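Side-chain contacts in YycN protein (Bacillus subtilis, PDB 1ON0), which probably transfers an acyl group, most likely acetyl from acetyl-CoA, as a homodimeric member of the GNAT acetyltransferase family: residues B[26-30]-B[31-35]; B[14-17]-B[18-22]; B[134-137]-B[138-142]; B[41-44]-B[45-49]. All coordinates share one frame; numbering follows the deposited sequence.

Interaction 1 of 4, residues B[26-30]-B[31-35]; sequences EEKVK and AGTWL
Lys28 and Trp34 meet where helix 10-31 ends and the chain turns toward helix 36-50, and Lys28 O is the one carbonyl there that takes two bonds, one of them weak. Lys28 O accepts a nearly straight bond from Trp34 N (3.2 Å, 165° at the hydrogen), the donor standing above the carbonyl plane, and the weak one from Thr33 N. Ala31 N is satisfied by Glu27 O at 2.9 Å, and Gly32 N by Val29 O at 2.9 Å. This is a Schellman motif; the positive phi of Gly32 (91°) would jam a CB against the preceding carbonyl oxygen, which calls for glycine. Turned back by a bend at chi2 (-69°), the Lys28 chain lays CG over one face of the indole in a CH-pi contact, 3.5 Å from the centroid of the Trp34 six-membered ring, while its ammonium is too distant for more than a weak cation-pi attraction. The carboxylate of Glu27 is hydrogen-bonded by His132 and, weakly, by His23. Replacing Trp34 by an alanine would probably uncover the methylenes of Lys28 and open a gap beside Leu42 and Val46. The chemistry divides the work: backbone bonds close the helix end, and aliphatic-aromatic contact holds the outgoing chain against it.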
loop_
_atom_site.group_PDB
_atom_site.type_symbol
_atom_site.label_atom_id
_atom_site.label_comp_id
_atom_site.label_asym_id
_atom_site.label_seq_id
_atom_site.Cartn_x
_atom_site.Cartn_y
_atom_site.Cartn_z
ATOM N N GLU B 26 -6.832 26.914 -4.375
ATOM C CA GLU B 26 -7.989 26.050 -4.188
ATOM C C GLU B 26 -8.129 25.703 -2.698
ATOM O O GLU B 26 -9.235 25.616 -2.175
ATOM C CB GLU B 26 -7.801 24.797 -5.054
ATOM C CG GLU B 26 -8.832 23.683 -4.906
ATOM C CD GLU B 26 -8.368 22.390 -5.593
ATOM O OE1 GLU B 26 -7.982 22.460 -6.784
ATOM O OE2 GLU B 26 -8.393 21.313 -4.946
ATOM N N GLU B 27 -7.003 25.533 -2.016
ATOM C CA GLU B 27 -7.022 25.206 -0.599
ATOM C C GLU B 27 -7.482 26.409 0.222
ATOM O O GLU B 27 -8.244 26.277 1.182
ATOM C CB GLU B 27 -5.633 24.783 -0.127
ATOM C CG GLU B 27 -5.094 23.515 -0.749
ATOM C CD GLU B 27 -5.659 22.261 -0.118
ATOM O OE1 GLU B 27 -4.878 21.304 0.076
ATOM O OE2 GLU B 27 -6.870 22.227 0.182
ATOM N N LYS B 28 -7.011 27.584 -0.148
ATOM C CA LYS B 28 -7.403 28.770 0.583
ATOM C C LYS B 28 -8.886 29.059 0.425
ATOM O O LYS B 28 -9.539 29.501 1.377
ATOM C CB LYS B 28 -6.553 29.951 0.138
ATOM C CG LYS B 28 -5.153 29.918 0.749
ATOM C CD LYS B 28 -5.261 30.178 2.240
ATOM C CE LYS B 28 -3.920 30.190 2.914
ATOM N NZ LYS B 28 -4.047 30.745 4.278
ATOM N N VAL B 29 -9.424 28.800 -0.767
ATOM C CA VAL B 29 -10.852 29.020 -1.003
ATOM C C VAL B 29 -11.658 28.001 -0.216
ATOM O O VAL B 29 -12.665 28.346 0.397
ATOM C CB VAL B 29 -11.227 28.874 -2.478
ATOM C CG1 VAL B 29 -12.743 28.916 -2.626
ATOM C CG2 VAL B 29 -10.592 29.988 -3.282
ATOM N N LYS B 30 -11.202 26.750 -0.234
ATOM C CA LYS B 30 -11.885 25.693 0.490
ATOM C C LYS B 30 -11.952 26.031 1.970
ATOM O O LYS B 30 -12.989 25.878 2.612
ATOM C CB LYS B 30 -11.180 24.340 0.293
ATOM C CG LYS B 30 -11.283 23.771 -1.113
ATOM C CD LYS B 30 -10.666 22.372 -1.224
ATOM C CE LYS B 30 -11.442 21.331 -0.443
ATOM N NZ LYS B 30 -10.717 20.028 -0.444
ATOM N N ALA B 31 -10.838 26.496 2.512
ATOM C CA ALA B 31 -10.780 26.857 3.934
ATOM C C ALA B 31 -11.680 28.069 4.213
ATOM O O ALA B 31 -12.051 28.336 5.361
ATOM C CB ALA B 31 -9.337 27.167 4.331
ATOM N N GLY B 32 -12.023 28.787 3.146
ATOM C CA GLY B 32 -12.868 29.957 3.257
ATOM C C GLY B 32 -12.026 31.196 3.461
ATOM O O GLY B 32 -12.551 32.293 3.581
ATOM N N THR B 33 -10.711 31.017 3.490
ATOM C CA THR B 33 -9.781 32.121 3.707
ATOM C C THR B 33 -9.793 33.149 2.581
ATOM O O THR B 33 -9.923 34.351 2.838
ATOM C CB THR B 33 -8.339 31.594 3.906
ATOM O OG1 THR B 33 -8.342 30.612 4.951
ATOM C CG2 THR B 33 -7.396 32.731 4.298
ATOM N N TRP B 34 -9.652 32.690 1.341
ATOM C CA TRP B 34 -9.650 33.614 0.211
ATOM C C TRP B 34 -10.831 33.390 -0.694
ATOM O O TRP B 34 -11.256 32.254 -0.895
ATOM C CB TRP B 34 -8.387 33.475 -0.639
ATOM C CG TRP B 34 -7.102 33.758 0.069
ATOM C CD1 TRP B 34 -6.922 34.518 1.192
ATOM C CD2 TRP B 34 -5.799 33.346 -0.348
ATOM N NE1 TRP B 34 -5.585 34.609 1.495
ATOM C CE2 TRP B 34 -4.871 33.905 0.560
ATOM C CE3 TRP B 34 -5.322 32.570 -1.414
ATOM C CZ2 TRP B 34 -3.494 33.704 0.440
ATOM C CZ3 TRP B 34 -3.953 32.368 -1.532
ATOM C CH2 TRP B 34 -3.054 32.941 -0.611
ATOM N N LEU B 35 -11.357 34.479 -1.240
ATOM C CA LEU B 35 -12.487 34.416 -2.163
ATOM C C LEU B 35 -11.966 33.901 -3.496
ATOM O O LEU B 35 -10.849 34.223 -3.895
ATOM C CB LEU B 35 -13.077 35.814 -2.381
ATOM C CG LEU B 35 -13.472 36.596 -1.123
ATOM C CD1 LEU B 35 -13.708 38.055 -1.485
ATOM C CD2 LEU B 35 -14.725 35.976 -0.520
#

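Interaction 2 of 4, residues B[14-17]-B[18-22]; sequences RSYL and TYTTK
Tyr16 lays one face of its ring against the methyl of Thr20, one turn further along helix 10-31, the helix that follows the first strand of this GNAT-type fold. It is a CH-pi contact: Thr20 CG2 stands 3.9 Å from the centroid of the Tyr16 ring, 18° off its normal and displaced toward the rim. The methyl gets there because it occupies the crowded position between the backbone N and the carbonyl carbon, with OG1 anti to N (chi1 179°). A threonine suits this place, since its two branches do different jobs: the methyl meets the ring, and OG1 bonds Asp93, the same carboxylate that takes a bond from Tyr16 OH. Both residues are buried, and Asp93 gives each hydroxyl a partner, a weak one for Thr20.

Tyr19 leads elsewhere; its ring meets Trp75 and Tyr97, and its hydroxyl bonds Glu98 of the second subunit, which joins this helix to the neighbouring subunit. The backbone keeps the i to i+4 bonds of an alpha helix; Thr20 N gives Tyr16 O a short one of 2.7 Å nearly along the C=O axis. Leu17 and Thr21 run alongside each other, CD2 of Leu17 being 3.5 Å from OG1 of Thr21. Leu17 O is gripped twice, by Thr21 N at 2.8 Å and by Thr21 OG1 at 2.8 Å, one from above and one from below the carbonyl plane.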
loop_
_atom_site.group_PDB
_atom_site.type_symbol
_atom_site.label_atom_id
_atom_site.label_comp_id
_atom_site.label_asym_id
_atom_site.label_seq_id
_atom_site.Cartn_x
_atom_site.Cartn_y
_atom_site.Cartn_z
ATOM N N ARG B 14 9.515 25.133 -12.244
ATOM C CA ARG B 14 8.504 25.910 -12.959
ATOM C C ARG B 14 7.145 25.185 -13.033
ATOM O O ARG B 14 6.105 25.786 -12.754
ATOM C CB ARG B 14 9.041 26.278 -14.352
ATOM C CG ARG B 14 10.341 27.112 -14.292
ATOM C CD ARG B 14 10.808 27.575 -15.668
ATOM N NE ARG B 14 9.797 28.414 -16.307
ATOM C CZ ARG B 14 9.592 29.694 -16.015
ATOM N NH1 ARG B 14 10.338 30.298 -15.102
ATOM N NH2 ARG B 14 8.612 30.357 -16.609
ATOM N N SER B 15 7.169 23.899 -13.380
ATOM C CA SER B 15 5.965 23.065 -13.464
ATOM C C SER B 15 5.396 22.824 -12.071
ATOM O O SER B 15 4.186 22.693 -11.883
ATOM C CB SER B 15 6.289 21.707 -14.095
ATOM O OG SER B 15 6.762 21.843 -15.429
ATOM N N TYR B 16 6.282 22.731 -11.091
ATOM C CA TYR B 16 5.848 22.529 -9.714
ATOM C C TYR B 16 5.155 23.817 -9.242
ATOM O O TYR B 16 4.072 23.763 -8.656
ATOM C CB TYR B 16 7.047 22.224 -8.803
ATOM C CG TYR B 16 6.749 22.429 -7.333
ATOM C CD1 TYR B 16 5.920 21.562 -6.639
ATOM C CD2 TYR B 16 7.268 23.525 -6.648
ATOM C CE1 TYR B 16 5.613 21.788 -5.296
ATOM C CE2 TYR B 16 6.962 23.761 -5.304
ATOM C CZ TYR B 16 6.140 22.892 -4.641
ATOM O OH TYR B 16 5.828 23.125 -3.328
ATOM N N LEU B 17 5.780 24.963 -9.514
ATOM C CA LEU B 17 5.231 26.257 -9.121
ATOM C C LEU B 17 3.791 26.441 -9.605
ATOM O O LEU B 17 2.903 26.775 -8.822
ATOM C CB LEU B 17 6.115 27.384 -9.660
ATOM C CG LEU B 17 5.875 28.821 -9.178
ATOM C CD1 LEU B 17 7.124 29.637 -9.434
ATOM C CD2 LEU B 17 4.676 29.443 -9.891
ATOM N N THR B 18 3.570 26.221 -10.896
ATOM C CA THR B 18 2.245 26.349 -11.488
ATOM C C THR B 18 1.284 25.388 -10.806
ATOM O O THR B 18 0.129 25.712 -10.566
ATOM C CB THR B 18 2.282 26.023 -12.990
ATOM O OG1 THR B 18 3.135 26.959 -13.654
ATOM C CG2 THR B 18 0.890 26.086 -13.591
ATOM N N TYR B 19 1.770 24.196 -10.500
ATOM C CA TYR B 19 0.949 23.192 -9.843
ATOM C C TYR B 19 0.594 23.652 -8.433
ATOM O O TYR B 19 -0.568 23.912 -8.137
ATOM C CB TYR B 19 1.712 21.863 -9.809
ATOM C CG TYR B 19 1.021 20.706 -9.121
ATOM C CD1 TYR B 19 0.881 20.666 -7.730
ATOM C CD2 TYR B 19 0.566 19.613 -9.861
ATOM C CE1 TYR B 19 0.313 19.560 -7.093
ATOM C CE2 TYR B 19 -0.003 18.501 -9.237
ATOM C CZ TYR B 19 -0.125 18.481 -7.857
ATOM O OH TYR B 19 -0.675 17.373 -7.254
ATOM N N THR B 20 1.602 23.780 -7.574
ATOM C CA THR B 20 1.372 24.184 -6.188
ATOM C C THR B 20 0.570 25.477 -6.044
ATOM O O THR B 20 -0.381 25.542 -5.263
ATOM C CB THR B 20 2.709 24.320 -5.397
ATOM O OG1 THR B 20 2.417 24.731 -4.056
ATOM C CG2 THR B 20 3.631 25.344 -6.043
ATOM N N THR B 21 0.949 26.496 -6.802
ATOM C CA THR B 21 0.251 27.776 -6.741
ATOM C C THR B 21 -1.247 27.630 -6.997
ATOM O O THR B 21 -2.076 28.149 -6.245
ATOM C CB THR B 21 0.821 28.785 -7.768
ATOM O OG1 THR B 21 2.181 29.080 -7.445
ATOM C CG2 THR B 21 0.031 30.083 -7.745
ATOM N N LYS B 22 -1.595 26.931 -8.065
ATOM C CA LYS B 22 -2.997 26.737 -8.414
ATOM C C LYS B 22 -3.694 25.922 -7.328
ATOM O O LYS B 22 -4.856 26.141 -6.996
ATOM C CB LYS B 22 -3.096 26.014 -9.758
ATOM C CG LYS B 22 -4.507 25.627 -10.162
ATOM C CD LYS B 22 -4.494 24.740 -11.398
ATOM C CE LYS B 22 -3.640 23.499 -11.190
ATOM N NZ LYS B 22 -3.683 22.652 -12.410
#

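Interaction 3 of 4, residues B[134-137]-B[138-142]; sequences QTAR and KLYEQ
Ala136 presents its methyl to the ring of Tyr140, one turn on in the short helix 134-142, with Ala136 CB 3.7 Å from Tyr140 CE2. A methyl is small enough to sit beside the ring; separately, Tyr140 CD2 comes within 3.0 Å of Ala136 O, the ring standing oblique to it. That same carbonyl, Ala136 O, takes the helical bond from Tyr140 N at 2.8 Å. A glycine in place of Tyr140 would probably strip the methyl of Ala136 of its aromatic neighbour and open a gap toward Leu110 and Val129.

Arg137 O takes Glu141 N at 2.8 Å and has Glu141 CG beside it at 3.0 Å. The Arg137 side chain runs toward the helix's N-terminal end and bends at chi3 (70°), sending the guanidinium to Ala131 O and into a salt bridge with Glu147. Arg137 NE and Glu141 OE2 are 4.9 Å apart, too far for a direct ion pair; a water at the guanidinium edge, in its plane, links them by two weak bonds. Lys138 runs CB and CG past Gln134 O, which Lys138 N bonds at 3.0 Å. The apolar pair packs on Val129, and Tyr140 also on Leu110 of helix 105-119, whereas the charged pair is joined through water, and any attraction between Arg137 and Glu141 is likely to be modest.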
loop_
_atom_site.group_PDB
_atom_site.type_symbol
_atom_site.label_atom_id
_atom_site.label_comp_id
_atom_site.label_asym_id
_atom_site.label_seq_id
_atom_site.Cartn_x
_atom_site.Cartn_y
_atom_site.Cartn_z
ATOM N N GLN B 134 -8.219 16.460 6.210
ATOM C CA GLN B 134 -8.305 15.411 7.215
ATOM C C GLN B 134 -7.323 14.255 7.016
ATOM O O GLN B 134 -6.670 13.820 7.964
ATOM C CB GLN B 134 -9.733 14.865 7.237
ATOM C CG GLN B 134 -10.443 14.951 8.570
ATOM C CD GLN B 134 -10.208 16.264 9.295
ATOM O OE1 GLN B 134 -9.236 16.408 10.046
ATOM N NE2 GLN B 134 -11.089 17.233 9.066
ATOM N N THR B 135 -7.214 13.752 5.794
ATOM C CA THR B 135 -6.315 12.633 5.538
ATOM C C THR B 135 -4.875 13.004 5.837
ATOM O O THR B 135 -4.123 12.203 6.371
ATOM C CB THR B 135 -6.406 12.165 4.083
ATOM O OG1 THR B 135 -7.760 11.808 3.784
ATOM C CG2 THR B 135 -5.506 10.967 3.858
ATOM N N ALA B 136 -4.497 14.228 5.485
ATOM C CA ALA B 136 -3.134 14.689 5.727
ATOM C C ALA B 136 -2.877 14.808 7.225
ATOM O O ALA B 136 -1.848 14.347 7.727
ATOM C CB ALA B 136 -2.890 16.033 5.037
ATOM N N ARG B 137 -3.809 15.424 7.943
ATOM C CA ARG B 137 -3.639 15.578 9.379
ATOM C C ARG B 137 -3.428 14.237 10.045
ATOM O O ARG B 137 -2.546 14.096 10.867
ATOM C CB ARG B 137 -4.845 16.291 9.989
ATOM C CG ARG B 137 -4.981 17.721 9.539
ATOM C CD ARG B 137 -6.320 18.304 9.950
ATOM N NE ARG B 137 -6.404 18.504 11.389
ATOM C CZ ARG B 137 -7.509 18.893 12.015
ATOM N NH1 ARG B 137 -8.624 19.122 11.326
ATOM N NH2 ARG B 137 -7.496 19.054 13.332
ATOM N N LYS B 138 -4.221 13.239 9.680
ATOM C CA LYS B 138 -4.051 11.932 10.299
ATOM C C LYS B 138 -2.701 11.332 9.975
ATOM O O LYS B 138 -2.063 10.736 10.831
ATOM C CB LYS B 138 -5.166 10.967 9.889
ATOM C CG LYS B 138 -6.297 10.930 10.892
ATOM C CD LYS B 138 -7.094 9.641 10.787
ATOM C CE LYS B 138 -8.052 9.471 11.973
ATOM N NZ LYS B 138 -9.124 10.516 12.034
ATOM N N LEU B 139 -2.266 11.504 8.739
ATOM C CA LEU B 139 -0.979 10.983 8.317
ATOM C C LEU B 139 0.117 11.649 9.155
ATOM O O LEU B 139 0.986 10.967 9.712
ATOM C CB LEU B 139 -0.778 11.242 6.820
ATOM C CG LEU B 139 0.510 10.842 6.093
ATOM C CD1 LEU B 139 1.605 11.797 6.485
ATOM C CD2 LEU B 139 0.903 9.401 6.423
ATOM N N TYR B 140 0.068 12.971 9.287
ATOM C CA TYR B 140 1.092 13.639 10.080
ATOM C C TYR B 140 1.013 13.200 11.538
ATOM O O TYR B 140 2.041 13.020 12.185
ATOM C CB TYR B 140 0.960 15.164 9.975
ATOM C CG TYR B 140 1.140 15.714 8.563
ATOM C CD1 TYR B 140 2.292 15.451 7.831
ATOM C CD2 TYR B 140 0.157 16.499 7.975
ATOM C CE1 TYR B 140 2.461 15.961 6.540
ATOM C CE2 TYR B 140 0.305 17.016 6.688
ATOM C CZ TYR B 140 1.454 16.747 5.981
ATOM O OH TYR B 140 1.613 17.277 4.735
ATOM N N GLU B 141 -0.197 13.019 12.057
ATOM C CA GLU B 141 -0.333 12.590 13.438
ATOM C C GLU B 141 0.232 11.185 13.611
ATOM O O GLU B 141 0.872 10.894 14.616
ATOM C CB GLU B 141 -1.799 12.642 13.875
ATOM C CG GLU B 141 -2.395 14.054 13.818
ATOM C CD GLU B 141 -3.828 14.120 14.316
ATOM O OE1 GLU B 141 -4.048 13.831 15.513
ATOM O OE2 GLU B 141 -4.728 14.467 13.517
ATOM N N GLN B 142 0.004 10.313 12.634
ATOM C CA GLN B 142 0.527 8.957 12.714
ATOM C C GLN B 142 2.045 8.933 12.626
ATOM O O GLN B 142 2.674 8.060 13.217
ATOM C CB GLN B 142 -0.051 8.074 11.608
ATOM C CG GLN B 142 -1.497 7.673 11.817
ATOM C CD GLN B 142 -1.947 6.606 10.835
ATOM O OE1 GLN B 142 -2.004 6.837 9.625
ATOM N NE2 GLN B 142 -2.262 5.422 11.352
HETATM O O HOH W 1 -3.502 17.460 12.878
#

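Interaction 4 of 4, residues B[41-44]-B[45-49]; sequences LLSK and QVFTD
Ser43 and Phe47, one turn apart on helix 36-50, make the aromatic part of this contact. The ring approaches the backbone by its edge, near the ring plane, with Phe47 CD2 3.0 Å from Ser43 O, so the slightly positive rim rather than the pi face meets the oxygen. Ser43 OG is also near the ring, 3.7 Å from Phe47 CE2. Serine suits the spot because it is small enough to sit next to the ring, and its buried hydroxyl, turned anti to the backbone N (chi1 -173°), is satisfied by Thr21 O of helix 10-31.

Hydrogen bonds form the second group. Phe47 N reaches Ser43 O at 3.3 Å in an almost straight line, 177° at the hydrogen, and Val46 N bonds Leu42 O; the bond from Gln45 N to Leu41 O is weak. Lys44 O is held twice by Thr48, from N at 2.8 Å and from OG1 at 2.6 Å. In the second of these bonds the hydroxyl lies above the carbonyl plane, a use of threonine that folds a polar side chain back on its own helix on an exposed face.

Van der Waals contact comes last: Val46 CG2 rests on the carbonyl oxygen Leu42 O at 3.3 Å, and the side chains of Leu42 and Val46 both turn to Trp34. With Phe47 also set edge-to-face against Tyr24, this is an amphipathic helix lying against helix 10-31, as the first two helices pair in the GNAT fold.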
loop_
_atom_site.group_PDB
_atom_site.type_symbol
_atom_site.label_atom_id
_atom_site.label_comp_id
_atom_site.label_asym_id
_atom_site.label_seq_id
_atom_site.Cartn_x
_atom_site.Cartn_y
_atom_site.Cartn_z
ATOM N N LEU B 41 -4.647 35.029 -7.783
ATOM C CA LEU B 41 -3.680 36.115 -7.662
ATOM C C LEU B 41 -2.933 36.075 -6.330
ATOM O O LEU B 41 -1.701 36.142 -6.294
ATOM C CB LEU B 41 -4.381 37.467 -7.808
ATOM C CG LEU B 41 -3.484 38.698 -7.931
ATOM C CD1 LEU B 41 -2.593 38.577 -9.157
ATOM C CD2 LEU B 41 -4.348 39.944 -8.024
ATOM N N LEU B 42 -3.681 35.976 -5.235
ATOM C CA LEU B 42 -3.073 35.935 -3.908
ATOM C C LEU B 42 -2.042 34.806 -3.827
ATOM O O LEU B 42 -0.996 34.957 -3.193
ATOM C CB LEU B 42 -4.159 35.740 -2.842
ATOM C CG LEU B 42 -5.199 36.867 -2.740
ATOM C CD1 LEU B 42 -6.299 36.501 -1.766
ATOM C CD2 LEU B 42 -4.500 38.145 -2.309
ATOM N N SER B 43 -2.328 33.693 -4.502
ATOM C CA SER B 43 -1.447 32.534 -4.490
ATOM C C SER B 43 -0.085 32.733 -5.130
ATOM O O SER B 43 0.927 32.328 -4.570
ATOM C CB SER B 43 -2.137 31.339 -5.145
ATOM O OG SER B 43 -1.343 30.177 -5.000
ATOM N N LYS B 44 -0.041 33.336 -6.309
ATOM C CA LYS B 44 1.249 33.546 -6.961
ATOM C C LYS B 44 2.155 34.447 -6.116
ATOM O O LYS B 44 3.358 34.208 -6.022
ATOM C CB LYS B 44 1.063 34.156 -8.356
ATOM C CG LYS B 44 0.488 33.191 -9.367
ATOM C CD LYS B 44 0.452 33.788 -10.761
ATOM C CE LYS B 44 -0.139 32.791 -11.759
ATOM N NZ LYS B 44 -0.043 33.262 -13.179
ATOM N N GLN B 45 1.566 35.468 -5.497
ATOM C CA GLN B 45 2.304 36.417 -4.660
ATOM C C GLN B 45 2.968 35.745 -3.469
ATOM O O GLN B 45 4.150 35.962 -3.199
ATOM C CB GLN B 45 1.374 37.528 -4.165
ATOM C CG GLN B 45 1.010 38.559 -5.228
ATOM C CD GLN B 45 2.139 39.536 -5.523
ATOM O OE1 GLN B 45 2.106 40.254 -6.524
ATOM N NE2 GLN B 45 3.133 39.583 -4.639
ATOM N N VAL B 46 2.194 34.945 -2.743
ATOM C CA VAL B 46 2.720 34.225 -1.598
ATOM C C VAL B 46 3.946 33.413 -2.008
ATOM O O VAL B 46 4.999 33.528 -1.399
ATOM C CB VAL B 46 1.675 33.238 -1.016
ATOM C CG1 VAL B 46 2.342 32.360 0.033
ATOM C CG2 VAL B 46 0.498 33.993 -0.408
ATOM N N PHE B 47 3.803 32.590 -3.044
ATOM C CA PHE B 47 4.905 31.750 -3.501
ATOM C C PHE B 47 6.031 32.550 -4.128
ATOM O O PHE B 47 7.186 32.123 -4.111
ATOM C CB PHE B 47 4.412 30.686 -4.485
ATOM C CG PHE B 47 3.600 29.606 -3.837
ATOM C CD1 PHE B 47 4.214 28.569 -3.154
ATOM C CD2 PHE B 47 2.213 29.675 -3.829
ATOM C CE1 PHE B 47 3.454 27.626 -2.470
ATOM C CE2 PHE B 47 1.459 28.736 -3.148
ATOM C CZ PHE B 47 2.080 27.711 -2.465
ATOM N N THR B 48 5.707 33.708 -4.682
ATOM C CA THR B 48 6.739 34.530 -5.284
ATOM C C THR B 48 7.543 35.208 -4.189
ATOM O O THR B 48 8.765 35.244 -4.245
ATOM C CB THR B 48 6.137 35.595 -6.209
ATOM O OG1 THR B 48 5.503 34.954 -7.323
ATOM C CG2 THR B 48 7.226 36.523 -6.720
ATOM N N ASP B 49 6.858 35.733 -3.182
ATOM C CA ASP B 49 7.552 36.403 -2.090
ATOM C C ASP B 49 8.357 35.401 -1.280
ATOM O O ASP B 49 9.424 35.730 -0.752
ATOM C CB ASP B 49 6.558 37.125 -1.185
ATOM C CG ASP B 49 5.637 38.039 -1.965
ATOM O OD1 ASP B 49 6.049 38.496 -3.055
ATOM O OD2 ASP B 49 4.513 38.304 -1.485
#

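From the N terminus, interaction 2 comes first, in the N-terminal half of helix 10-31; interaction 1 then closes that helix and opens the short loop into helix 36-50, where interaction 4 follows. Interaction 3 is far along the chain, on helix 134-142. All four are local and run in series, so none nests in or crosses another. In space, however, interactions 1, 2 and 4 gather: Ser43 OG of interaction 4 probably bonds Thr21 O of interaction 2, at 2.5 Å, and Trp34 of interaction 1 packs on Leu42 and Val46, so helix 36-50 meets helix 10-31 at one place and the loop that leaves it at another. Interaction 3 stands apart, yet its Thr135 meets Val29 of the second subunit.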